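Local coordinates for O-methyltransferase family 2 (Planctopirus limnophila, PDB 5I2H), which binds the flavone apigenin in a cleft of its dimer and probably transfers a methyl group from S-adenosyl-L-methionine to a hydroxyl oxygen of its substrate, at residues Ser36-His41 with Leu112-Ala117; Asn96-Val99 with Ser105-Gly108; Asp178-Gly183 with Met212-Lys217; Gly208-Ala213 with Leu268-His273. All coordinates share one frame; numbering follows the deposited sequence.

Contact 1: Ser36-His41 with Leu112-Ala117; sequences SVAHLH and LAAQSA. With EDO (1,2-ethanediol), chain D.
His39 reaches across from helix 26-39 and donates its NE2 hydrogen to the backbone carbonyl of Ala114, with NE2 and Ala114 O only 2.7 Å apart. The bond is nearly straight, 173° at the hydrogen, and the oxygen lies practically in the plane of the imidazole. CG of His39 stands beside the backbone N (chi1 -67°), a setting that carries the ring out to the turn although the side chain does not start straight toward it. Next to this bond lies the tight part of the contact: CB of Ala38 presses on CB of Ala114 at 3.5 Å, closer than methyl groups usually pack, and alanine suits both places because the backbones come so near each other. The other flank is looser. Gln115, an exposed residue, folds its bent chain back until NE2 comes within 3.8 Å of His39 CE1, its amide plane turned 39° from the ring. Residues 113-116 form a type I turn, and Ser116 occupies the N-cap position of helix 117-128; Ala117 N, in that helix's first turn, binds an ethanediol probably left from crystallisation. Helix 117-128 packs on the same corner, Leu120 touching both His39 and Gln115, while Ala117 meets Ala117 of the second subunit.

Contact 2: Asn96-Val99 with Ser105-Gly108; sequences NHLV and SVGG
Ser105 and Val106 close in on the carbonyl of His97, where helix 92-97 ends. The backbone N of Val106 donates to His97 O at 2.8 Å, and the Ser105 alpha carbon adds a CH...O contact to the same oxygen. Val106 holds CG1 anti to its carbonyl carbon (chi1 -62°), which places CG2 between N and C; that methyl comes to 3.5 Å from His97 O. Leu98 starts out pointing away, yet the end of its side chain comes back, bringing CD2 to CG2 of Val106. Ser105 turns its hydroxyl anti to the backbone N (chi1 178°), beside the carbonyl, and OG there accepts from Gly107 N at 3.0 Å. This is an ST turn, which suits serine just ahead of helix 107-110 because the short hydroxyl can take up an amide at the helix start; the Val106 N to His97 O bond ties that start to the end of helix 92-97, in or beside the dimerisation region. CB of Ser105 sits 3.1 Å from Val99 O. His97 lays one ring face over CB of Asn96, and its ND1 is bonded to the backbone oxygen of Phe104. Both His97 NE2 and Asn96 ND2 are hydrogen-bonded to the hydroxyl of Thr15 of the second subunit.

Contact 3: Asp178-Gly183 with Met212-Lys217; sequences DVLPAG and MAVLQK
Asp178, in the last turn of helix 154-179, meets Lys217 at the exposed edge of the contact. Its CB points away from helix 209-217, and OD1 stays 4.5 Å from Lys217 NZ, too far for a salt bridge. One water spans the pair instead: it donates to Asp178 OD1 and accepts from Lys217 NZ, both at 3.2 Å. The lysine runs out nearly straight through its first three side-chain torsions, which carries CE to 4.5 Å from the alpha carbon of Asp178; the bend at chi4 (75°) sets only where NZ points. A long lysine can span to a short aspartate here, and charged ends suit a place where both residues are exposed; the opposite charges would probably still attract weakly. Two residues on, Leu180 is the first to leave the helical conformation, and it supplies the apolar half of the contact. With CG anti to the backbone N (chi1 178°), its CD2 methyl slips against both branches of Val214, 3.9 Å from CG2 and 4.1 Å from CG1. The two side chains meet at about a right angle, so the one leucine methyl rests against the forked end of the valine. A branched aliphatic pair suits this buried position. Beyond them the packing continues on several sides: Leu180 touches Leu298 of strand 296-301, Val214 touches Phe176 of helix 154-179 as well as Trp221, and Tyr218 hydrogen-bonds the carbonyl of Leu180.

Contact 4: Gly208-Ala213 with Leu268-His273; sequences GIYTMA and LSNVLH. With AGI (5,7-dihydroxy-2-(4-hydroxyphenyl)-4H-chromen-4-one), chain C.
The ring of Tyr210 turns one face to the hydroxyl of Ser269, whose OG sits 3.6 Å above the plane, displaced toward the rim beside CE2. That hydroxyl is hydrogen-bonded to His300 ND1, and the His300 ring also meets the tyrosine, their planes about 65° apart; Phe176 adds an edge-to-face contact. His273 presents the other flat group. The backbone carbon of Asn270 lies over one of its faces, toward the rim, whereas apigenin approaches at the edge: the ligand hydroxyl OAD is 2.6 Å from His273 NE2 in a hydrogen bond whose donor could be either partner, and ring carbon CAO lies in the imidazole plane. On the far side of the ring ND1 is bonded to Asp301, which fixes the imidazole's rotation. Gly208, at the N-cap with positive phi, opens helix 209-217, the first helix after strand 199-203 in the Rossmann-like methyltransferase domain, and Ser269 ends strand 265-269, the neighbour of 199-203 in the central sheet. The contact therefore joins a helix to the end of a parallel strand, where the chain turns off to line the flavone pocket. Asn270 has CG beside its backbone N (chi1 -63°), which sends the amide toward the tyrosine. ND2 remains 4.2 Å from Tyr210 OH, with the amide and ring planes 60° apart, and a water joins the two polar ends, accepting from Asn270 ND2 at 3.1 Å and lying 3.2 Å from Tyr210 OH.

Along the chain contact 2 is nested inside the loop closed by contact 1, and contacts 3 and 4 follow later. The first two have centres 13 Å apart and touch through Val37, which packs on Leu98 and Gly107; both reach the second subunit, as expected of the dimerisation region. Contacts 3 and 4, centres 12 Å apart, overlap at Met212 and Ala213 and share helix 209-217, which packs by the central sheet of the methyltransferase domain. The two pairs lie well apart, contact 1 being about 46 Å from contact 3 between centres. Contact 4 alone holds residues of the apigenin pocket; Tyr109 of the second subunit also bonds the ligand, consistent with a link between dimerisation and ligand binding.

Contact 1: Ser36-His41 with Leu112-Ala117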
loop_
_atom_site.group_PDB
_atom_site.type_symbol
_atom_site.label_atom_id
_atom_site.label_comp_id
_atom_site.label_asym_id
_atom_site.label_seq_id
_atom_site.Cartn_x
_atom_site.Cartn_y
_atom_site.Cartn_z
ATOM N N SER A 36 4.995 -11.283 8.679
ATOM C CA SER A 36 6.285 -11.949 8.502
ATOM C C SER A 36 7.252 -11.606 9.623
ATOM O O SER A 36 8.026 -12.475 10.068
ATOM C CB SER A 36 6.875 -11.555 7.159
ATOM O OG SER A 36 5.996 -11.974 6.146
ATOM N N VAL A 37 7.240 -10.354 10.086
ATOM C CA VAL A 37 8.138 -9.958 11.174
ATOM C C VAL A 37 7.637 -10.483 12.509
ATOM O O VAL A 37 8.389 -11.117 13.276
ATOM C CB VAL A 37 8.276 -8.420 11.216
ATOM C CG1 VAL A 37 8.996 -7.954 12.515
ATOM C CG2 VAL A 37 8.970 -7.907 9.986
ATOM N N ALA A 38 6.367 -10.197 12.834
ATOM C CA ALA A 38 5.921 -10.336 14.218
ATOM C C ALA A 38 5.270 -11.672 14.534
ATOM O O ALA A 38 5.235 -12.058 15.710
ATOM C CB ALA A 38 4.947 -9.213 14.579
ATOM N N HIS A 39 4.742 -12.383 13.545
ATOM C CA HIS A 39 4.069 -13.656 13.806
ATOM C C HIS A 39 4.829 -14.869 13.307
ATOM O O HIS A 39 4.861 -15.900 13.996
ATOM C CB HIS A 39 2.676 -13.664 13.164
ATOM C CG HIS A 39 1.724 -12.697 13.788
ATOM N ND1 HIS A 39 0.898 -13.046 14.831
ATOM C CD2 HIS A 39 1.494 -11.383 13.547
ATOM C CE1 HIS A 39 0.173 -11.997 15.186
ATOM N NE2 HIS A 39 0.525 -10.972 14.430
ATOM N N LEU A 40 5.399 -14.801 12.108
ATOM C CA LEU A 40 5.945 -15.988 11.463
ATOM C C LEU A 40 7.455 -16.088 11.579
ATOM O O LEU A 40 8.011 -17.126 11.247
ATOM C CB LEU A 40 5.527 -16.021 9.973
ATOM C CG LEU A 40 3.993 -16.069 9.790
ATOM C CD1 LEU A 40 3.579 -15.867 8.345
ATOM C CD2 LEU A 40 3.371 -17.363 10.357
ATOM N N HIS A 41 8.136 -15.042 12.033
ATOM C CA HIS A 41 9.584 -15.079 12.248
ATOM C C HIS A 41 10.365 -15.369 10.961
ATOM O O HIS A 41 11.471 -15.923 11.023
ATOM C CB HIS A 41 10.014 -16.110 13.310
ATOM C CG HIS A 41 9.036 -16.347 14.426
ATOM N ND1 HIS A 41 8.946 -15.528 15.532
ATOM C CD2 HIS A 41 8.160 -17.363 14.642
ATOM C CE1 HIS A 41 8.037 -16.009 16.365
ATOM N NE2 HIS A 41 7.542 -17.121 15.847
ATOM N N LEU A 112 4.320 -2.693 15.230
ATOM C CA LEU A 112 3.206 -1.842 15.646
ATOM C C LEU A 112 1.907 -2.215 14.955
ATOM O O LEU A 112 0.828 -1.832 15.431
ATOM C CB LEU A 112 3.522 -0.380 15.354
ATOM C CG LEU A 112 4.624 0.196 16.245
ATOM C CD1 LEU A 112 5.082 1.533 15.710
ATOM C CD2 LEU A 112 4.113 0.333 17.672
ATOM N N ALA A 113 1.983 -2.931 13.841
ATOM C CA ALA A 113 0.798 -3.389 13.133
ATOM C C ALA A 113 0.495 -4.855 13.389
ATOM O O ALA A 113 -0.390 -5.409 12.726
ATOM C CB ALA A 113 0.957 -3.150 11.625
ATOM N N ALA A 114 1.201 -5.497 14.331
ATOM C CA ALA A 114 1.095 -6.954 14.476
ATOM C C ALA A 114 -0.303 -7.395 14.897
ATOM O O ALA A 114 -0.700 -8.538 14.650
ATOM C CB ALA A 114 2.111 -7.455 15.505
ATOM N N GLN A 115 -1.041 -6.532 15.570
ATOM C CA GLN A 115 -2.331 -6.904 16.119
ATOM C C GLN A 115 -3.476 -6.214 15.410
ATOM O O GLN A 115 -4.611 -6.262 15.898
ATOM C CB GLN A 115 -2.364 -6.599 17.614
ATOM C CG GLN A 115 -1.285 -7.376 18.369
ATOM C CD GLN A 115 -1.562 -8.864 18.346
ATOM O OE1 GLN A 115 -2.691 -9.282 18.556
ATOM N NE2 GLN A 115 -0.555 -9.661 18.039
ATOM N N SER A 116 -3.210 -5.565 14.276
ATOM C CA SER A 116 -4.303 -4.999 13.506
ATOM C C SER A 116 -5.200 -6.126 12.991
ATOM O O SER A 116 -4.756 -7.259 12.769
ATOM C CB SER A 116 -3.779 -4.168 12.340
ATOM O OG SER A 116 -3.371 -5.021 11.272
ATOM N N ALA A 117 -6.482 -5.813 12.825
ATOM C CA ALA A 117 -7.418 -6.821 12.333
ATOM C C ALA A 117 -6.960 -7.380 10.986
ATOM O O ALA A 117 -7.049 -8.592 10.744
ATOM C CB ALA A 117 -8.825 -6.224 12.228
HETATM C C1 EDO D . -8.014 -2.603 12.795
HETATM O O1 EDO D . -7.267 -3.335 13.766
HETATM C C2 EDO D . -7.273 -1.382 12.289
HETATM O O2 EDO D . -6.320 -1.828 11.309
#

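Contact 2: Asn96-Val99 with Ser105-Gly108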
loop_
_atom_site.group_PDB
_atom_site.type_symbol
_atom_site.label_atom_id
_atom_site.label_comp_id
_atom_site.label_asym_id
_atom_site.label_seq_id
_atom_site.Cartn_x
_atom_site.Cartn_y
_atom_site.Cartn_z
ATOM N N ASN A 96 19.620 -6.487 7.191
ATOM C CA ASN A 96 20.014 -5.351 8.017
ATOM C C ASN A 96 18.852 -4.757 8.792
ATOM O O ASN A 96 19.067 -4.154 9.849
ATOM C CB ASN A 96 20.648 -4.262 7.147
ATOM C CG ASN A 96 21.952 -4.727 6.535
ATOM O OD1 ASN A 96 22.644 -5.532 7.136
ATOM N ND2 ASN A 96 22.277 -4.249 5.336
ATOM N N HIS A 97 17.632 -4.860 8.280
ATOM C CA HIS A 97 16.550 -4.087 8.867
ATOM C C HIS A 97 15.385 -4.910 9.397
ATOM O O HIS A 97 14.538 -4.347 10.092
ATOM C CB HIS A 97 16.054 -3.049 7.845
ATOM C CG HIS A 97 17.169 -2.209 7.313
ATOM N ND1 HIS A 97 17.940 -1.414 8.131
ATOM C CD2 HIS A 97 17.661 -2.054 6.058
ATOM C CE1 HIS A 97 18.868 -0.812 7.401
ATOM N NE2 HIS A 97 18.722 -1.184 6.142
ATOM N N LEU A 98 15.299 -6.201 9.098
ATOM C CA LEU A 98 14.162 -6.985 9.574
ATOM C C LEU A 98 14.574 -8.187 10.419
ATOM O O LEU A 98 13.711 -8.974 10.810
ATOM C CB LEU A 98 13.279 -7.416 8.385
ATOM C CG LEU A 98 12.677 -6.166 7.682
ATOM C CD1 LEU A 98 11.992 -6.408 6.245
ATOM C CD2 LEU A 98 11.709 -5.422 8.600
ATOM N N VAL A 99 15.853 -8.338 10.714
ATOM C CA VAL A 99 16.355 -9.344 11.654
ATOM C C VAL A 99 16.472 -8.681 13.020
ATOM O O VAL A 99 17.007 -7.566 13.137
ATOM C CB VAL A 99 17.700 -9.906 11.166
ATOM C CG1 VAL A 99 18.337 -10.804 12.221
ATOM C CG2 VAL A 99 17.515 -10.699 9.874
ATOM N N SER A 105 17.857 -2.893 12.857
ATOM C CA SER A 105 16.527 -3.466 12.730
ATOM C C SER A 105 15.431 -2.424 12.960
ATOM O O SER A 105 15.526 -1.577 13.855
ATOM C CB SER A 105 16.353 -4.598 13.740
ATOM O OG SER A 105 15.026 -5.088 13.601
ATOM N N VAL A 106 14.375 -2.494 12.146
ATOM C CA VAL A 106 13.158 -1.764 12.430
ATOM C C VAL A 106 11.991 -2.725 12.643
ATOM O O VAL A 106 10.834 -2.349 12.469
ATOM C CB VAL A 106 12.845 -0.735 11.326
ATOM C CG1 VAL A 106 13.989 0.299 11.255
ATOM C CG2 VAL A 106 12.618 -1.427 9.983
ATOM N N GLY A 107 12.289 -3.980 12.985
ATOM C CA GLY A 107 11.224 -4.942 13.211
ATOM C C GLY A 107 10.239 -4.519 14.289
ATOM O O GLY A 107 9.041 -4.789 14.179
ATOM N N GLY A 108 10.713 -3.841 15.333
ATOM C CA GLY A 108 9.789 -3.348 16.330
ATOM C C GLY A 108 8.800 -2.338 15.776
ATOM O O GLY A 108 7.656 -2.292 16.217
#

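Contact 3: Asp178-Gly183 with Met212-Lys217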
loop_
_atom_site.group_PDB
_atom_site.type_symbol
_atom_site.label_atom_id
_atom_site.label_comp_id
_atom_site.label_asym_id
_atom_site.label_seq_id
_atom_site.Cartn_x
_atom_site.Cartn_y
_atom_site.Cartn_z
ATOM N N ASP A 178 -10.565 -5.756 -28.480
ATOM C CA ASP A 178 -9.708 -5.215 -29.520
ATOM C C ASP A 178 -8.579 -6.175 -29.880
ATOM O O ASP A 178 -8.164 -6.238 -31.051
ATOM C CB ASP A 178 -9.155 -3.859 -29.069
ATOM C CG ASP A 178 -8.309 -3.195 -30.135
ATOM O OD1 ASP A 178 -8.841 -2.895 -31.223
ATOM O OD2 ASP A 178 -7.102 -2.988 -29.877
ATOM N N VAL A 179 -8.052 -6.922 -28.913
ATOM C CA VAL A 179 -6.887 -7.768 -29.206
ATOM C C VAL A 179 -7.233 -9.230 -29.456
ATOM O O VAL A 179 -6.340 -9.994 -29.854
ATOM C CB VAL A 179 -5.812 -7.695 -28.104
ATOM C CG1 VAL A 179 -5.399 -6.235 -27.883
ATOM C CG2 VAL A 179 -6.303 -8.352 -26.811
ATOM N N LEU A 180 -8.481 -9.646 -29.252
ATOM C CA LEU A 180 -8.841 -11.026 -29.562
ATOM C C LEU A 180 -8.809 -11.265 -31.068
ATOM O O LEU A 180 -9.565 -10.612 -31.799
ATOM C CB LEU A 180 -10.227 -11.347 -29.025
ATOM C CG LEU A 180 -10.712 -12.753 -29.355
ATOM C CD1 LEU A 180 -9.867 -13.801 -28.644
ATOM C CD2 LEU A 180 -12.166 -12.867 -28.950
ATOM N N PRO A 181 -7.978 -12.179 -31.575
ATOM C CA PRO A 181 -7.977 -12.453 -33.021
ATOM C C PRO A 181 -9.267 -13.140 -33.453
ATOM O O PRO A 181 -9.907 -13.834 -32.669
ATOM C CB PRO A 181 -6.759 -13.372 -33.216
ATOM C CG PRO A 181 -5.881 -13.169 -31.963
ATOM C CD PRO A 181 -6.914 -12.909 -30.862
ATOM N N ALA A 182 -9.640 -12.951 -34.726
ATOM C CA ALA A 182 -10.867 -13.566 -35.241
ATOM C C ALA A 182 -10.849 -15.093 -35.159
ATOM O O ALA A 182 -11.910 -15.717 -35.058
ATOM C CB ALA A 182 -11.103 -13.142 -36.698
ATOM N N GLY A 183 -9.679 -15.717 -35.248
ATOM C CA GLY A 183 -9.636 -17.172 -35.319
ATOM C C GLY A 183 -10.224 -17.709 -36.626
ATOM O O GLY A 183 -10.497 -16.984 -37.580
HETATM N N MSE A 212 -19.951 -9.633 -24.137
HETATM C CA MSE A 212 -20.753 -8.603 -24.791
HETATM C C MSE A 212 -19.873 -7.688 -25.657
HETATM O O MSE A 212 -20.276 -7.343 -26.770
HETATM C CB MSE A 212 -21.546 -7.786 -23.776
HETATM C CG MSE A 212 -22.521 -8.660 -23.012
HETATM SE SE MSE A 212 -23.176 -7.661 -21.506
HETATM C CE MSE A 212 -23.799 -9.254 -20.534
ATOM N N ALA A 213 -18.681 -7.308 -25.177
ATOM C CA ALA A 213 -17.786 -6.520 -26.024
ATOM C C ALA A 213 -17.395 -7.294 -27.281
ATOM O O ALA A 213 -17.419 -6.748 -28.395
ATOM C CB ALA A 213 -16.553 -6.084 -25.235
ATOM N N VAL A 214 -17.017 -8.570 -27.128
ATOM C CA VAL A 214 -16.652 -9.354 -28.307
ATOM C C VAL A 214 -17.817 -9.407 -29.291
ATOM O O VAL A 214 -17.635 -9.261 -30.512
ATOM C CB VAL A 214 -16.200 -10.762 -27.873
ATOM C CG1 VAL A 214 -16.071 -11.700 -29.081
ATOM C CG2 VAL A 214 -14.867 -10.648 -27.129
ATOM N N LEU A 215 -19.036 -9.577 -28.783
ATOM C CA LEU A 215 -20.177 -9.661 -29.697
ATOM C C LEU A 215 -20.442 -8.339 -30.415
ATOM O O LEU A 215 -20.938 -8.361 -31.552
ATOM C CB LEU A 215 -21.448 -10.088 -28.953
ATOM C CG LEU A 215 -21.449 -11.513 -28.388
ATOM C CD1 LEU A 215 -22.816 -11.821 -27.710
ATOM C CD2 LEU A 215 -21.090 -12.567 -29.449
ATOM N N GLN A 216 -20.175 -7.185 -29.775
ATOM C CA GLN A 216 -20.271 -5.924 -30.519
ATOM C C GLN A 216 -19.195 -5.825 -31.590
ATOM O O GLN A 216 -19.435 -5.261 -32.671
ATOM C CB GLN A 216 -20.188 -4.719 -29.579
ATOM C CG GLN A 216 -21.334 -4.611 -28.587
ATOM C CD GLN A 216 -21.330 -3.257 -27.927
ATOM O OE1 GLN A 216 -20.312 -2.555 -27.965
ATOM N NE2 GLN A 216 -22.461 -2.860 -27.338
ATOM N N LYS A 217 -18.015 -6.363 -31.326
ATOM C CA LYS A 217 -16.955 -6.309 -32.320
ATOM C C LYS A 217 -17.231 -7.243 -33.492
ATOM O O LYS A 217 -16.848 -6.946 -34.631
ATOM C CB LYS A 217 -15.625 -6.675 -31.681
ATOM C CG LYS A 217 -14.493 -6.693 -32.708
ATOM C CD LYS A 217 -13.175 -6.526 -32.083
ATOM C CE LYS A 217 -12.197 -5.973 -33.137
ATOM N NZ LYS A 217 -12.413 -4.510 -33.432
HETATM O O HOH W 1 -11.951 -2.423 -31.015
#

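Contact 4: Gly208-Ala213 with Leu268-His273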
loop_
_atom_site.group_PDB
_atom_site.type_symbol
_atom_site.label_atom_id
_atom_site.label_comp_id
_atom_site.label_asym_id
_atom_site.label_seq_id
_atom_site.Cartn_x
_atom_site.Cartn_y
_atom_site.Cartn_z
ATOM N N GLY A 208 -20.553 -11.157 -17.750
ATOM C CA GLY A 208 -20.521 -11.470 -19.170
ATOM C C GLY A 208 -20.072 -10.309 -20.049
ATOM O O GLY A 208 -20.207 -10.350 -21.285
ATOM N N ILE A 209 -19.529 -9.270 -19.418
ATOM C CA ILE A 209 -19.187 -8.037 -20.125
ATOM C C ILE A 209 -18.133 -8.295 -21.191
ATOM O O ILE A 209 -18.177 -7.687 -22.273
ATOM C CB ILE A 209 -18.741 -6.982 -19.105
ATOM C CG1 ILE A 209 -19.982 -6.472 -18.346
ATOM C CG2 ILE A 209 -18.026 -5.805 -19.769
ATOM C CD1 ILE A 209 -19.614 -5.714 -17.074
ATOM N N TYR A 210 -17.158 -9.183 -20.913
ATOM C CA TYR A 210 -16.141 -9.443 -21.928
ATOM C C TYR A 210 -16.767 -10.026 -23.184
ATOM O O TYR A 210 -16.377 -9.668 -24.305
ATOM C CB TYR A 210 -15.047 -10.367 -21.395
ATOM C CG TYR A 210 -14.197 -9.686 -20.335
ATOM C CD1 TYR A 210 -13.104 -8.905 -20.681
ATOM C CD2 TYR A 210 -14.493 -9.817 -18.979
ATOM C CE1 TYR A 210 -12.338 -8.268 -19.709
ATOM C CE2 TYR A 210 -13.724 -9.187 -18.000
ATOM C CZ TYR A 210 -12.639 -8.424 -18.373
ATOM O OH TYR A 210 -11.871 -7.784 -17.413
ATOM N N THR A 211 -17.721 -10.951 -23.008
ATOM C CA THR A 211 -18.409 -11.542 -24.153
ATOM C C THR A 211 -19.255 -10.511 -24.879
ATOM O O THR A 211 -19.270 -10.492 -26.115
ATOM C CB THR A 211 -19.261 -12.716 -23.691
ATOM O OG1 THR A 211 -18.384 -13.705 -23.143
ATOM C CG2 THR A 211 -20.039 -13.334 -24.853
HETATM N N MSE A 212 -19.951 -9.633 -24.137
HETATM C CA MSE A 212 -20.753 -8.603 -24.791
HETATM C C MSE A 212 -19.873 -7.688 -25.657
HETATM O O MSE A 212 -20.276 -7.343 -26.770
HETATM C CB MSE A 212 -21.546 -7.786 -23.776
HETATM C CG MSE A 212 -22.521 -8.660 -23.012
HETATM SE SE MSE A 212 -23.176 -7.661 -21.506
HETATM C CE MSE A 212 -23.799 -9.254 -20.534
ATOM N N ALA A 213 -18.681 -7.308 -25.177
ATOM C CA ALA A 213 -17.786 -6.520 -26.024
ATOM C C ALA A 213 -17.395 -7.294 -27.281
ATOM O O ALA A 213 -17.419 -6.748 -28.395
ATOM C CB ALA A 213 -16.553 -6.084 -25.235
ATOM N N LEU A 268 -12.050 -18.150 -19.860
ATOM C CA LEU A 268 -11.888 -18.228 -18.404
ATOM C C LEU A 268 -11.219 -16.917 -18.011
ATOM O O LEU A 268 -9.988 -16.801 -18.082
ATOM C CB LEU A 268 -11.007 -19.408 -17.984
ATOM C CG LEU A 268 -11.562 -20.787 -18.388
ATOM C CD1 LEU A 268 -10.590 -21.933 -18.113
ATOM C CD2 LEU A 268 -12.947 -21.017 -17.752
ATOM N N SER A 269 -12.006 -15.929 -17.589
ATOM C CA SER A 269 -11.478 -14.599 -17.308
ATOM C C SER A 269 -11.540 -14.394 -15.805
ATOM O O SER A 269 -12.629 -14.355 -15.243
ATOM C CB SER A 269 -12.284 -13.528 -18.061
ATOM O OG SER A 269 -11.798 -12.230 -17.720
ATOM N N ASN A 270 -10.375 -14.258 -15.158
ATOM C CA ASN A 270 -10.310 -14.076 -13.703
ATOM C C ASN A 270 -11.019 -15.202 -12.974
ATOM O O ASN A 270 -11.625 -14.984 -11.918
ATOM C CB ASN A 270 -10.898 -12.719 -13.284
ATOM C CG ASN A 270 -10.116 -11.582 -13.866
ATOM O OD1 ASN A 270 -8.897 -11.531 -13.699
ATOM N ND2 ASN A 270 -10.792 -10.695 -14.620
ATOM N N VAL A 271 -10.934 -16.403 -13.534
ATOM C CA VAL A 271 -11.509 -17.609 -12.943
ATOM C C VAL A 271 -10.426 -18.485 -12.357
ATOM O O VAL A 271 -10.522 -18.919 -11.212
ATOM C CB VAL A 271 -12.339 -18.416 -13.975
ATOM C CG1 VAL A 271 -12.810 -19.782 -13.331
ATOM C CG2 VAL A 271 -13.564 -17.620 -14.492
ATOM N N LEU A 272 -9.390 -18.783 -13.144
ATOM C CA LEU A 272 -8.438 -19.804 -12.702
ATOM C C LEU A 272 -7.688 -19.366 -11.444
ATOM O O LEU A 272 -7.344 -20.205 -10.604
ATOM C CB LEU A 272 -7.458 -20.143 -13.830
ATOM C CG LEU A 272 -8.059 -20.992 -14.954
ATOM C CD1 LEU A 272 -7.111 -21.144 -16.113
ATOM C CD2 LEU A 272 -8.527 -22.350 -14.467
ATOM N N HIS A 273 -7.462 -18.054 -11.266
ATOM C CA HIS A 273 -6.737 -17.618 -10.072
ATOM C C HIS A 273 -7.564 -17.770 -8.794
ATOM O O HIS A 273 -7.011 -17.605 -7.701
ATOM C CB HIS A 273 -6.207 -16.173 -10.235
ATOM C CG HIS A 273 -7.265 -15.111 -10.345
ATOM N ND1 HIS A 273 -7.115 -14.010 -11.171
ATOM C CD2 HIS A 273 -8.432 -14.916 -9.678
ATOM C CE1 HIS A 273 -8.153 -13.199 -11.034
ATOM N NE2 HIS A 273 -8.973 -13.731 -10.140
HETATM C CAG AGI C . -14.463 -10.862 -3.290
HETATM C CAE AGI C . -15.085 -10.598 -2.073
HETATM C CAM AGI C . -15.711 -11.640 -1.396
HETATM O OAB AGI C . -16.311 -11.360 -0.202
HETATM C CAF AGI C . -15.718 -12.940 -1.931
HETATM C CAH AGI C . -15.090 -13.205 -3.154
HETATM C CAP AGI C . -14.464 -12.154 -3.828
HETATM C CAQ AGI C . -13.762 -12.299 -5.132
HETATM O OAL AGI C . -12.998 -11.199 -5.446
HETATM C CAJ AGI C . -13.851 -13.420 -5.976
HETATM C CAR AGI C . -13.133 -13.439 -7.187
HETATM O OAA AGI C . -13.217 -14.423 -7.963
HETATM C CAT AGI C . -12.289 -12.241 -7.554
HETATM C CAS AGI C . -12.262 -11.113 -6.594
HETATM C CAK AGI C . -11.509 -9.979 -6.843
HETATM C CAN AGI C . -10.770 -9.887 -8.006
HETATM O OAC AGI C . -10.070 -8.745 -8.202
HETATM C CAI AGI C . -10.751 -10.910 -8.966
HETATM C CAO AGI C . -11.471 -12.082 -8.802
HETATM O OAD AGI C . -11.403 -13.022 -9.763
HETATM O O HOH W 2 -9.282 -8.242 -15.642
#